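Side-chain contacts in putative glucoamylase (Bacteroides caccae ATCC 43185, PDB 4QT9), which probably hydrolyses glycosidic bonds as a glucoamylase-like enzyme with an alpha/alpha toroid fold: residues 401-404 and 409-412; 147-152 and 164-169; 109-114 and 176-181; 247-252 and 256-261. One frame throughout, in Å; residues are numbered along the deposited sequence. Where two conformers were deposited one is given.

Interaction 1 of 4, residues 401-404 and 409-412; sequences MIEN and LLWK
Asn404 and Trp411 lie flat on each other. The Asn404 amide is stacked on the indole, with the two planes 14° apart. Asn404 CB sits over the middle of the six-membered ring, 3.6 Å from the centroid of that Trp411 ring, in a CH-pi contact. Polar contacts involve both amide atoms of Asn404. Trp411 N donates to Asn404 OD1 at 3.0 Å, coming from above the carbonyl plane with an N-H...O angle of 147°. Asn404 ND2 and Trp411 NE1 are both donors, so they do not pair; they go to the neighbouring carbonyls of Leu269 and Phe268. This joins helix 392-406 to the short helix 409-415 that follows it, within the alpha/alpha toroid. With an alanine in place of Trp411, the Asn404 amide would probably lose its flat support and Phe268 O its indole partner. Other contacts are mainly apolar. Selenomethionine Met401 brings SE obliquely to the indole, 4.5 Å from Trp411 CZ2, a Met-aromatic contact. Glu403 CG lies anti to the backbone N (chi1 -168°), where it packs on Leu410 CD2 at 3.8 Å and on Leu409 CB at 3.9 Å. The Glu403 carboxylate is held by Arg83, Gln29 and Thr407.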
loop_
_atom_site.group_PDB
_atom_site.type_symbol
_atom_site.label_atom_id
_atom_site.label_comp_id
_atom_site.label_asym_id
_atom_site.label_seq_id
_atom_site.Cartn_x
_atom_site.Cartn_y
_atom_site.Cartn_z
HETATM N N MSE A 401 -8.861 -0.512 3.187
HETATM C CA MSE A 401 -9.121 0.111 4.485
HETATM C C MSE A 401 -10.632 0.223 4.781
HETATM O O MSE A 401 -10.998 0.021 5.957
HETATM C CB MSE A 401 -8.377 1.420 4.631
HETATM C CG MSE A 401 -6.872 1.177 4.692
HETATM SE SE MSE A 401 -6.333 -0.045 6.155
HETATM C CE MSE A 401 -4.798 1.045 6.936
ATOM N N ILE A 402 -11.503 0.454 3.740
ATOM C CA ILE A 402 -12.961 0.478 3.945
ATOM C C ILE A 402 -13.385 -0.931 4.419
ATOM O O ILE A 402 -14.170 -1.059 5.368
ATOM C CB ILE A 402 -13.749 0.951 2.691
ATOM C CG1 ILE A 402 -13.687 2.491 2.527
ATOM C CG2 ILE A 402 -15.214 0.501 2.764
ATOM C CD1 ILE A 402 -14.259 3.008 1.148
ATOM N N GLU A 403 -12.836 -1.987 3.777
ATOM C CA GLU A 403 -13.131 -3.368 4.157
ATOM C C GLU A 403 -12.683 -3.648 5.601
ATOM O O GLU A 403 -13.480 -4.163 6.394
ATOM C CB GLU A 403 -12.496 -4.383 3.196
ATOM C CG GLU A 403 -13.041 -5.787 3.414
ATOM C CD GLU A 403 -14.545 -5.897 3.215
ATOM O OE1 GLU A 403 -15.046 -5.417 2.173
ATOM O OE2 GLU A 403 -15.229 -6.410 4.130
ATOM N N ASN A 404 -11.442 -3.276 5.951
ATOM C CA ASN A 404 -10.918 -3.504 7.306
ATOM C C ASN A 404 -11.729 -2.758 8.346
ATOM O O ASN A 404 -11.950 -3.297 9.424
ATOM C CB ASN A 404 -9.430 -3.160 7.439
ATOM C CG ASN A 404 -8.513 -4.203 6.866
ATOM O OD1 ASN A 404 -8.833 -5.384 6.837
ATOM N ND2 ASN A 404 -7.359 -3.788 6.373
ATOM N N LEU A 409 -11.701 -7.877 7.565
ATOM C CA LEU A 409 -11.382 -9.038 6.729
ATOM C C LEU A 409 -9.887 -9.184 6.383
ATOM O O LEU A 409 -9.335 -10.260 6.624
ATOM C CB LEU A 409 -12.210 -9.059 5.427
ATOM C CG LEU A 409 -11.918 -10.245 4.486
ATOM C CD1 LEU A 409 -12.356 -11.569 5.086
ATOM C CD2 LEU A 409 -12.535 -10.027 3.120
ATOM N N LEU A 410 -9.236 -8.150 5.813
ATOM C CA LEU A 410 -7.839 -8.328 5.407
ATOM C C LEU A 410 -6.922 -8.472 6.609
ATOM O O LEU A 410 -5.998 -9.299 6.566
ATOM C CB LEU A 410 -7.353 -7.235 4.447
ATOM C CG LEU A 410 -7.974 -7.218 3.043
ATOM C CD1 LEU A 410 -7.906 -8.596 2.346
ATOM C CD2 LEU A 410 -9.395 -6.647 3.045
ATOM N N TRP A 411 -7.229 -7.756 7.723
ATOM C CA TRP A 411 -6.444 -7.933 8.940
ATOM C C TRP A 411 -6.613 -9.360 9.506
ATOM O O TRP A 411 -5.622 -9.949 9.916
ATOM C CB TRP A 411 -6.838 -6.929 10.013
ATOM C CG TRP A 411 -6.580 -5.487 9.714
ATOM C CD1 TRP A 411 -5.521 -4.956 9.032
ATOM C CD2 TRP A 411 -7.283 -4.378 10.286
ATOM N NE1 TRP A 411 -5.604 -3.583 9.030
ATOM C CE2 TRP A 411 -6.666 -3.200 9.810
ATOM C CE3 TRP A 411 -8.405 -4.266 11.123
ATOM C CZ2 TRP A 411 -7.119 -1.929 10.164
ATOM C CZ3 TRP A 411 -8.824 -3.006 11.507
ATOM C CH2 TRP A 411 -8.205 -1.855 11.007
ATOM N N LYS A 412 -7.857 -9.895 9.559
ATOM C CA LYS A 412 -8.097 -11.247 10.103
ATOM C C LYS A 412 -7.304 -12.285 9.311
ATOM O O LYS A 412 -6.644 -13.114 9.905
ATOM C CB LYS A 412 -9.599 -11.638 10.087
ATOM C CG LYS A 412 -10.558 -10.681 10.793
ATOM C CD LYS A 412 -11.020 -11.156 12.167
ATOM C CE LYS A 412 -12.377 -10.590 12.535
ATOM N NZ LYS A 412 -12.328 -9.143 12.866
#

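Interaction 2 of 4, residues 147-152 and 164-169; sequences AVHQYY and QRIDRL
The two helical segments pass nearly antiparallel, at 151° and 9.3 Å between axes, and come closest at His149 and Ile166. Two apolar touches carry the middle of the contact. Val148 CG1 meets Ile166 CD1 at 3.7 Å, the side chains crossing at about a right angle. His149 CB rests on the other Ile166 branch, CG2, at 3.8 Å. The segments belong to helices 135-152 and 157-172, which follow one another through a short connection as an antiparallel helical hairpin of the alpha/alpha toroid. Helix 88-104 packs against both Val148 and Ile166. His149 carries its ring anti to the backbone N (chi1 179°), which brings NE2 to 4.0 Å from Asp167 CB. The Asp167 carboxylate does not bond this ring; its OD2 makes a salt bridge with Arg171. The second ring nitrogen, His149 ND1, donates to Gln150 OE1 at 2.9 Å. That acceptor lies in the ring plane and offers a lone pair, so the bond should restrain ring rotation. An alanine in place of His149 is likely to leave Gln150 OE1 without this donor and to open a gap beside Asp167 CB. Gln150 NE2 bonds Ser416 OG.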
loop_
_atom_site.group_PDB
_atom_site.type_symbol
_atom_site.label_atom_id
_atom_site.label_comp_id
_atom_site.label_asym_id
_atom_site.label_seq_id
_atom_site.Cartn_x
_atom_site.Cartn_y
_atom_site.Cartn_z
ATOM N N ALA A 147 -2.597 -12.992 2.446
ATOM C CA ALA A 147 -4.020 -12.827 2.741
ATOM C C ALA A 147 -4.876 -13.806 1.872
ATOM O O ALA A 147 -5.757 -14.481 2.405
ATOM C CB ALA A 147 -4.444 -11.381 2.491
ATOM N N VAL A 148 -4.592 -13.907 0.559
ATOM C CA VAL A 148 -5.302 -14.837 -0.358
ATOM C C VAL A 148 -4.998 -16.277 0.070
ATOM O O VAL A 148 -5.884 -17.140 0.068
ATOM C CB VAL A 148 -4.953 -14.601 -1.861
ATOM C CG1 VAL A 148 -5.575 -15.675 -2.773
ATOM C CG2 VAL A 148 -5.375 -13.211 -2.310
ATOM N N HIS A 149 -3.739 -16.529 0.434
ATOM C CA HIS A 149 -3.305 -17.839 0.925
ATOM C C HIS A 149 -4.205 -18.298 2.088
ATOM O O HIS A 149 -4.719 -19.420 2.067
ATOM C CB HIS A 149 -1.839 -17.791 1.385
ATOM C CG HIS A 149 -1.406 -19.122 1.910
ATOM N ND1 HIS A 149 -1.578 -19.458 3.238
ATOM C CD2 HIS A 149 -0.981 -20.208 1.232
ATOM C CE1 HIS A 149 -1.221 -20.726 3.336
ATOM N NE2 HIS A 149 -0.836 -21.217 2.156
ATOM N N GLN A 150 -4.412 -17.410 3.072
ATOM C CA GLN A 150 -5.232 -17.701 4.255
ATOM C C GLN A 150 -6.715 -17.805 3.909
ATOM O O GLN A 150 -7.416 -18.611 4.518
ATOM C CB GLN A 150 -4.983 -16.678 5.367
ATOM C CG GLN A 150 -3.585 -16.854 6.003
ATOM C CD GLN A 150 -3.339 -18.232 6.541
ATOM O OE1 GLN A 150 -2.604 -19.029 5.955
ATOM N NE2 GLN A 150 -3.980 -18.550 7.641
ATOM N N TYR A 151 -7.176 -17.058 2.901
ATOM C CA TYR A 151 -8.560 -17.129 2.466
ATOM C C TYR A 151 -8.872 -18.489 1.819
ATOM O O TYR A 151 -9.946 -19.038 2.051
ATOM C CB TYR A 151 -8.840 -15.997 1.464
ATOM C CG TYR A 151 -10.303 -15.776 1.157
ATOM C CD1 TYR A 151 -11.138 -15.133 2.069
ATOM C CD2 TYR A 151 -10.836 -16.136 -0.077
ATOM C CE1 TYR A 151 -12.475 -14.872 1.768
ATOM C CE2 TYR A 151 -12.175 -15.876 -0.393
ATOM C CZ TYR A 151 -12.990 -15.239 0.533
ATOM O OH TYR A 151 -14.320 -14.991 0.256
ATOM N N TYR A 152 -7.934 -19.027 1.018
ATOM C CA TYR A 152 -8.097 -20.285 0.280
ATOM C C TYR A 152 -7.521 -21.539 0.974
ATOM O O TYR A 152 -7.829 -22.657 0.534
ATOM C CB TYR A 152 -7.459 -20.145 -1.105
ATOM C CG TYR A 152 -8.245 -19.307 -2.110
ATOM C CD1 TYR A 152 -9.625 -19.136 -1.984
ATOM C CD2 TYR A 152 -7.630 -18.788 -3.243
ATOM C CE1 TYR A 152 -10.362 -18.444 -2.943
ATOM C CE2 TYR A 152 -8.355 -18.084 -4.204
ATOM C CZ TYR A 152 -9.720 -17.902 -4.044
ATOM O OH TYR A 152 -10.424 -17.183 -4.984
ATOM N N GLN A 164 -1.350 -23.516 -2.197
ATOM C CA GLN A 164 -0.070 -24.229 -2.245
ATOM C C GLN A 164 0.898 -23.535 -3.234
ATOM O O GLN A 164 2.081 -23.414 -2.943
ATOM C CB GLN A 164 -0.332 -25.696 -2.626
ATOM C CG GLN A 164 0.860 -26.606 -2.557
ATOM C CD GLN A 164 0.494 -28.052 -2.807
ATOM O OE1 GLN A 164 0.935 -28.658 -3.786
ATOM N NE2 GLN A 164 -0.300 -28.644 -1.913
ATOM N N ARG A 165 0.376 -23.049 -4.388
ATOM C CA ARG A 165 1.170 -22.349 -5.397
ATOM C C ARG A 165 1.637 -20.987 -4.849
ATOM O O ARG A 165 2.772 -20.566 -5.102
ATOM C CB ARG A 165 0.352 -22.201 -6.699
ATOM C CG ARG A 165 0.316 -23.517 -7.470
ATOM C CD ARG A 165 -0.663 -23.449 -8.587
ATOM N NE ARG A 165 -0.223 -22.567 -9.668
ATOM C CZ ARG A 165 -1.025 -22.108 -10.622
ATOM N NH1 ARG A 165 -2.307 -22.436 -10.636
ATOM N NH2 ARG A 165 -0.543 -21.335 -11.584
ATOM N N ILE A 166 0.789 -20.329 -4.047
ATOM C CA ILE A 166 1.120 -19.052 -3.429
ATOM C C ILE A 166 2.241 -19.259 -2.376
ATOM O O ILE A 166 3.203 -18.461 -2.322
ATOM C CB ILE A 166 -0.142 -18.387 -2.816
ATOM C CG1 ILE A 166 -1.027 -17.787 -3.926
ATOM C CG2 ILE A 166 0.257 -17.292 -1.800
ATOM C CD1 ILE A 166 -2.499 -17.605 -3.586
ATOM N N ASP A 167 2.108 -20.306 -1.542
ATOM C CA ASP A 167 3.120 -20.606 -0.516
ATOM C C ASP A 167 4.483 -20.864 -1.158
ATOM O O ASP A 167 5.476 -20.440 -0.603
ATOM C CB ASP A 167 2.712 -21.783 0.380
ATOM C CG ASP A 167 3.576 -21.894 1.651
ATOM O OD1 ASP A 167 3.560 -20.960 2.468
ATOM O OD2 ASP A 167 4.249 -22.914 1.820
ATOM N N ARG A 168 4.524 -21.502 -2.339
ATOM C CA ARG A 168 5.780 -21.725 -3.059
ATOM C C ARG A 168 6.427 -20.377 -3.466
ATOM O O ARG A 168 7.637 -20.234 -3.294
ATOM C CB ARG A 168 5.586 -22.624 -4.291
ATOM C CG ARG A 168 6.917 -23.162 -4.820
ATOM C CD ARG A 168 6.832 -23.658 -6.253
ATOM N NE ARG A 168 8.040 -23.335 -7.018
ATOM C CZ ARG A 168 8.770 -24.220 -7.691
ATOM N NH1 ARG A 168 8.422 -25.503 -7.710
ATOM N NH2 ARG A 168 9.852 -23.831 -8.355
ATOM N N LEU A 169 5.623 -19.388 -3.975
ATOM C CA LEU A 169 6.143 -18.085 -4.362
ATOM C C LEU A 169 6.683 -17.349 -3.158
ATOM O O LEU A 169 7.702 -16.690 -3.292
ATOM C CB LEU A 169 5.069 -17.203 -5.057
ATOM C CG LEU A 169 4.520 -17.717 -6.422
ATOM C CD1 LEU A 169 3.244 -16.971 -6.813
ATOM C CD2 LEU A 169 5.562 -17.617 -7.528
#

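Interaction 3 of 4, residues 109-114 and 176-181; sequences HGAYPH and DWYRKG
His109 and Trp177 turn their rings toward each other through different first torsions. His109 places CG beside its backbone N (chi1 -76°), while Trp177 places CG on the side away from its own N (chi1 172°). The result is a face-to-face stack of imidazole and indole, joining two loops of the alpha/alpha toroid, one after helix 88-104 and one after helix 157-172. The planes are 5° apart, and the centroids of the His109 ring and the Trp177 five-membered ring are 3.5 Å apart. The imidazole also reaches over the fused bond of the indole. His109 NE2 is 3.3 Å from Trp177 CE2, and His109 CE1 is 3.6 Å from Trp177 CD2. His109 CB adds a CH-pi contact over the five-membered ring. Trp190 meets both stacked rings edge-to-face.

Tyr178 forms the second part of the contact. Its ring comes obliquely to His109 CB and Ala111 CB, and Ala111 CB lies 3.6 Å from Tyr178 CZ. The Tyr178 hydroxyl is bonded to the carbonyl of Phe108, just before segment 109-114. A backbone bond between His109 and Asp174 also ties the loops together. No hydrogen bond links the two segments themselves, so their direct contact is stacking and apolar packing. Residues 176-179 are part of a 3-10 segment, and a salt bridge spans them. Asp176 OD1 lies in the guanidinium plane of Arg179 and is met by Arg179 NH1 on its syn side at 2.9 Å.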
loop_
_atom_site.group_PDB
_atom_site.type_symbol
_atom_site.label_atom_id
_atom_site.label_comp_id
_atom_site.label_asym_id
_atom_site.label_seq_id
_atom_site.Cartn_x
_atom_site.Cartn_y
_atom_site.Cartn_z
ATOM N N HIS A 109 16.495 -12.938 -7.228
ATOM C CA HIS A 109 16.733 -13.647 -5.954
ATOM C C HIS A 109 15.375 -13.801 -5.254
ATOM O O HIS A 109 15.232 -13.483 -4.081
ATOM C CB HIS A 109 17.796 -12.944 -5.081
ATOM C CG HIS A 109 19.190 -13.179 -5.562
ATOM N ND1 HIS A 109 19.906 -14.295 -5.181
ATOM C CD2 HIS A 109 19.951 -12.439 -6.398
ATOM C CE1 HIS A 109 21.078 -14.196 -5.782
ATOM N NE2 HIS A 109 21.151 -13.102 -6.532
ATOM N N GLY A 110 14.369 -14.199 -6.033
ATOM C CA GLY A 110 13.013 -14.399 -5.538
ATOM C C GLY A 110 12.174 -13.145 -5.380
ATOM O O GLY A 110 10.956 -13.248 -5.224
ATOM N N ALA A 111 12.803 -11.958 -5.384
ATOM C CA ALA A 111 12.090 -10.698 -5.226
ATOM C C ALA A 111 11.534 -10.225 -6.584
ATOM O O ALA A 111 12.114 -10.502 -7.635
ATOM C CB ALA A 111 12.999 -9.628 -4.619
ATOM N N TYR A 112 10.429 -9.492 -6.553
ATOM C CA TYR A 112 9.829 -9.004 -7.789
ATOM C C TYR A 112 10.272 -7.569 -8.090
ATOM O O TYR A 112 10.576 -6.801 -7.166
ATOM C CB TYR A 112 8.303 -9.129 -7.736
ATOM C CG TYR A 112 7.832 -10.562 -7.878
ATOM C CD1 TYR A 112 7.798 -11.187 -9.124
ATOM C CD2 TYR A 112 7.459 -11.309 -6.763
ATOM C CE1 TYR A 112 7.344 -12.499 -9.266
ATOM C CE2 TYR A 112 7.029 -12.631 -6.889
ATOM C CZ TYR A 112 6.969 -13.218 -8.147
ATOM O OH TYR A 112 6.521 -14.500 -8.300
ATOM N N PRO A 113 10.343 -7.180 -9.397
ATOM C CA PRO A 113 10.712 -5.782 -9.707
ATOM C C PRO A 113 9.552 -4.834 -9.422
ATOM O O PRO A 113 8.426 -5.304 -9.215
ATOM C CB PRO A 113 10.963 -5.826 -11.213
ATOM C CG PRO A 113 10.021 -6.880 -11.710
ATOM C CD PRO A 113 10.032 -7.935 -10.639
ATOM N N HIS A 114 9.795 -3.510 -9.480
ATOM C CA HIS A 114 8.713 -2.518 -9.344
ATOM C C HIS A 114 7.648 -2.713 -10.441
ATOM O O HIS A 114 6.454 -2.762 -10.160
ATOM C CB HIS A 114 9.265 -1.092 -9.448
ATOM C CG HIS A 114 8.310 -0.027 -8.995
ATOM N ND1 HIS A 114 8.711 0.953 -8.131
ATOM C CD2 HIS A 114 7.004 0.160 -9.289
ATOM C CE1 HIS A 114 7.649 1.708 -7.911
ATOM N NE2 HIS A 114 6.598 1.269 -8.589
ATOM N N ASP A 176 16.908 -12.606 2.793
ATOM C CA ASP A 176 18.249 -12.602 3.355
ATOM C C ASP A 176 19.287 -12.132 2.334
ATOM O O ASP A 176 20.259 -11.496 2.729
ATOM C CB ASP A 176 18.596 -13.991 3.907
ATOM C CG ASP A 176 19.938 -14.048 4.591
ATOM O OD1 ASP A 176 20.001 -13.728 5.802
ATOM O OD2 ASP A 176 20.926 -14.427 3.921
ATOM N N TRP A 177 19.099 -12.428 1.050
ATOM C CA TRP A 177 20.020 -11.946 0.010
ATOM C C TRP A 177 20.167 -10.414 0.055
ATOM O O TRP A 177 21.254 -9.895 -0.155
ATOM C CB TRP A 177 19.531 -12.365 -1.395
ATOM C CG TRP A 177 20.322 -11.743 -2.505
ATOM C CD1 TRP A 177 20.032 -10.587 -3.166
ATOM C CD2 TRP A 177 21.637 -12.125 -2.923
ATOM N NE1 TRP A 177 21.059 -10.263 -4.023
ATOM C CE2 TRP A 177 22.043 -11.209 -3.918
ATOM C CE3 TRP A 177 22.484 -13.204 -2.608
ATOM C CZ2 TRP A 177 23.262 -11.327 -4.593
ATOM C CZ3 TRP A 177 23.689 -13.333 -3.292
ATOM C CH2 TRP A 177 24.076 -12.392 -4.257
ATOM N N TYR A 178 19.066 -9.702 0.301
ATOM C CA TYR A 178 18.993 -8.254 0.283
ATOM C C TYR A 178 19.650 -7.605 1.518
ATOM O O TYR A 178 19.602 -6.395 1.660
ATOM C CB TYR A 178 17.536 -7.826 0.079
ATOM C CG TYR A 178 17.087 -8.049 -1.361
ATOM C CD1 TYR A 178 16.773 -9.324 -1.825
ATOM C CD2 TYR A 178 17.006 -6.988 -2.262
ATOM C CE1 TYR A 178 16.442 -9.548 -3.165
ATOM C CE2 TYR A 178 16.654 -7.199 -3.596
ATOM C CZ TYR A 178 16.410 -8.491 -4.052
ATOM O OH TYR A 178 16.056 -8.724 -5.362
ATOM N N ARG A 179 20.359 -8.398 2.354
ATOM C CA ARG A 179 21.155 -7.890 3.454
ATOM C C ARG A 179 22.550 -7.544 2.925
ATOM O O ARG A 179 23.409 -7.140 3.713
ATOM C CB ARG A 179 21.276 -8.917 4.594
ATOM C CG ARG A 179 20.001 -9.255 5.355
ATOM C CD ARG A 179 20.269 -10.460 6.246
ATOM N NE ARG A 179 21.276 -10.183 7.279
ATOM C CZ ARG A 179 21.935 -11.114 7.954
ATOM N NH1 ARG A 179 21.730 -12.397 7.698
ATOM N NH2 ARG A 179 22.820 -10.769 8.885
ATOM N N LYS A 180 22.805 -7.789 1.601
ATOM C CA LYS A 180 24.072 -7.490 0.905
ATOM C C LYS A 180 25.264 -8.142 1.644
ATOM O O LYS A 180 26.083 -7.453 2.249
ATOM C CB LYS A 180 24.251 -5.956 0.766
ATOM C CG LYS A 180 25.473 -5.509 -0.030
ATOM C CD LYS A 180 25.566 -3.979 -0.079
ATOM C CE LYS A 180 26.913 -3.547 -0.586
ATOM N NZ LYS A 180 26.976 -2.080 -0.766
ATOM N N GLY A 181 25.311 -9.467 1.629
ATOM C CA GLY A 181 26.379 -10.223 2.282
ATOM C C GLY A 181 26.360 -10.247 3.806
ATOM O O GLY A 181 27.423 -10.339 4.421
#

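Interaction 4 of 4, residues 247-252 and 256-261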
loop_
_atom_site.group_PDB
_atom_site.type_symbol
_atom_site.label_atom_id
_atom_site.label_comp_id
_atom_site.label_asym_id
_atom_site.label_seq_id
_atom_site.Cartn_x
_atom_site.Cartn_y
_atom_site.Cartn_z
ATOM N N ILE A 247 0.288 18.329 17.719
ATOM C CA ILE A 247 0.006 16.905 17.923
ATOM C C ILE A 247 1.314 16.165 18.134
ATOM O O ILE A 247 2.294 16.409 17.439
ATOM C CB ILE A 247 -0.838 16.320 16.745
ATOM C CG1 ILE A 247 -2.196 17.046 16.642
ATOM C CG2 ILE A 247 -1.052 14.787 16.887
ATOM C CD1 ILE A 247 -2.778 17.152 15.299
ATOM N N GLU A 248 1.322 15.271 19.112
ATOM C CA GLU A 248 2.502 14.511 19.488
ATOM C C GLU A 248 2.715 13.287 18.585
ATOM O O GLU A 248 1.841 12.421 18.468
ATOM C CB GLU A 248 2.379 14.110 20.976
ATOM C CG GLU A 248 3.483 13.219 21.516
ATOM C CD GLU A 248 4.820 13.892 21.754
ATOM O OE1 GLU A 248 4.895 14.790 22.626
ATOM O OE2 GLU A 248 5.804 13.491 21.091
ATOM N N LEU A 249 3.902 13.216 17.956
ATOM C CA LEU A 249 4.340 12.041 17.178
ATOM C C LEU A 249 5.519 11.380 17.937
ATOM O O LEU A 249 6.380 12.082 18.485
ATOM C CB LEU A 249 4.707 12.394 15.734
ATOM C CG LEU A 249 3.596 13.012 14.858
ATOM C CD1 LEU A 249 4.157 13.443 13.548
ATOM C CD2 LEU A 249 2.434 12.025 14.603
ATOM N N HIS A 250 5.508 10.046 18.032
ATOM C CA HIS A 250 6.509 9.300 18.811
ATOM C C HIS A 250 7.769 8.928 18.014
ATOM O O HIS A 250 8.857 8.851 18.587
ATOM C CB HIS A 250 5.867 8.008 19.352
ATOM C CG HIS A 250 6.745 7.227 20.269
ATOM N ND1 HIS A 250 7.095 7.703 21.514
ATOM C CD2 HIS A 250 7.322 6.016 20.082
ATOM C CE1 HIS A 250 7.877 6.775 22.046
ATOM N NE2 HIS A 250 8.046 5.745 21.215
ATOM N N LEU A 251 7.616 8.700 16.707
ATOM C CA LEU A 251 8.704 8.206 15.872
ATOM C C LEU A 251 9.457 9.274 15.105
ATOM O O LEU A 251 8.929 10.362 14.866
ATOM C CB LEU A 251 8.143 7.178 14.845
ATOM C CG LEU A 251 7.335 6.013 15.416
ATOM C CD1 LEU A 251 6.768 5.168 14.324
ATOM C CD2 LEU A 251 8.185 5.151 16.390
ATOM N N ARG A 252 10.683 8.909 14.663
ATOM C CA ARG A 252 11.513 9.687 13.762
ATOM C C ARG A 252 11.064 9.345 12.330
ATOM O O ARG A 252 11.219 8.204 11.906
ATOM C CB ARG A 252 13.007 9.349 13.963
ATOM C CG ARG A 252 13.891 9.957 12.864
ATOM C CD ARG A 252 15.233 9.269 12.711
ATOM N NE ARG A 252 15.139 7.842 12.385
ATOM C CZ ARG A 252 16.174 7.011 12.434
ATOM N NH1 ARG A 252 17.378 7.458 12.770
ATOM N NH2 ARG A 252 16.016 5.724 12.145
ATOM N N THR A 256 11.738 14.176 7.404
ATOM C CA THR A 256 10.552 15.006 7.595
ATOM C C THR A 256 10.058 14.976 9.055
ATOM O O THR A 256 10.432 14.074 9.816
ATOM C CB THR A 256 9.441 14.568 6.612
ATOM O OG1 THR A 256 8.303 15.411 6.785
ATOM C CG2 THR A 256 9.045 13.093 6.749
ATOM N N GLU A 257 9.251 15.998 9.460
ATOM C CA GLU A 257 8.643 16.023 10.790
ATOM C C GLU A 257 7.390 15.120 10.781
ATOM O O GLU A 257 6.993 14.611 11.820
ATOM C CB GLU A 257 8.272 17.465 11.229
ATOM C CG GLU A 257 9.391 18.328 11.782
ATOM C CD GLU A 257 8.930 19.461 12.701
ATOM O OE1 GLU A 257 8.629 20.576 12.205
ATOM O OE2 GLU A 257 8.743 19.179 13.910
ATOM N N ALA A 258 6.750 14.962 9.611
ATOM C CA ALA A 258 5.524 14.160 9.413
ATOM C C ALA A 258 5.385 13.796 7.935
ATOM O O ALA A 258 5.233 14.663 7.073
ATOM C CB ALA A 258 4.294 14.927 9.906
ATOM N N GLY A 259 5.468 12.521 7.635
ATOM C CA GLY A 259 5.430 12.087 6.244
ATOM C C GLY A 259 4.081 12.179 5.553
ATOM O O GLY A 259 3.055 12.495 6.180
ATOM N N PRO A 260 4.073 11.834 4.243
ATOM C CA PRO A 260 2.797 11.761 3.499
ATOM C C PRO A 260 1.929 10.678 4.145
ATOM O O PRO A 260 2.462 9.696 4.706
ATOM C CB PRO A 260 3.230 11.422 2.073
ATOM C CG PRO A 260 4.545 10.790 2.212
ATOM C CD PRO A 260 5.208 11.425 3.395
ATOM N N LEU A 261 0.603 10.875 4.119
ATOM C CA LEU A 261 -0.310 9.999 4.845
ATOM C C LEU A 261 -0.240 8.502 4.435
ATOM O O LEU A 261 -0.515 7.667 5.298
ATOM C CB LEU A 261 -1.757 10.532 4.800
ATOM C CG LEU A 261 -2.661 10.140 5.993
ATOM C CD1 LEU A 261 -1.897 10.026 7.293
ATOM C CD2 LEU A 261 -3.826 11.080 6.130
#
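Leu249 reaches from a beta hairpin, strands 239-244 and 247-251, to the loop that follows it. The contact is small, with 87 Å² buried over both sides. Leu249 CB points toward the loop but is not itself in contact with it. CG lies opposite the carbonyl carbon, beside the backbone N (chi1 -60°), and it too only leads onward. CD1 continues the chain outward, extended from CA (chi2 173°), and makes the whole contact. It touches Glu257 O at 3.5 Å and Ala258 CB at 3.9 Å. The other methyl, CD2, branches off without meeting the loop. The Leu249 side chain also packs on Val244 of the partner strand and on Glu287 of helix 284-301, so it touches hairpin, helix and loop alike.

The carbonyl that CD1 touches is not left without a polar partner. Glu257 O accepts a hydrogen bond from His242 NE2, and His242 is also paired with Leu249 through the backbone of the hairpin. The same strand pair therefore holds this loop by an apolar touch and by a polar one. The loop is shaped from within by an ST turn, in which Ala258 N donates to Thr256 OG1 at 3.3 Å.

How the interactions relate
Interaction 1 is buried and nearest the middle of the chain. Interaction 4 is also buried but lies farther out, and interactions 2 and 3 are partly exposed. Interactions 1 and 2 both join consecutive helices, and side chains of both pack on helix 67-83; their centres are 18 Å apart. Interaction 2 is nested within the loop closed by interaction 3, and helix 157-172 leads from one to the other. They touch where Leu169 packs against Tyr112, in the conformer given. The chemistry differs. Interaction 1 alone has a hydrogen bond between its segments. Interaction 3 relies on aromatic stacking, while interactions 2 and 4 rely on aliphatic touches. Interactions 2 and 4 lie on opposite sides of the chain's centre.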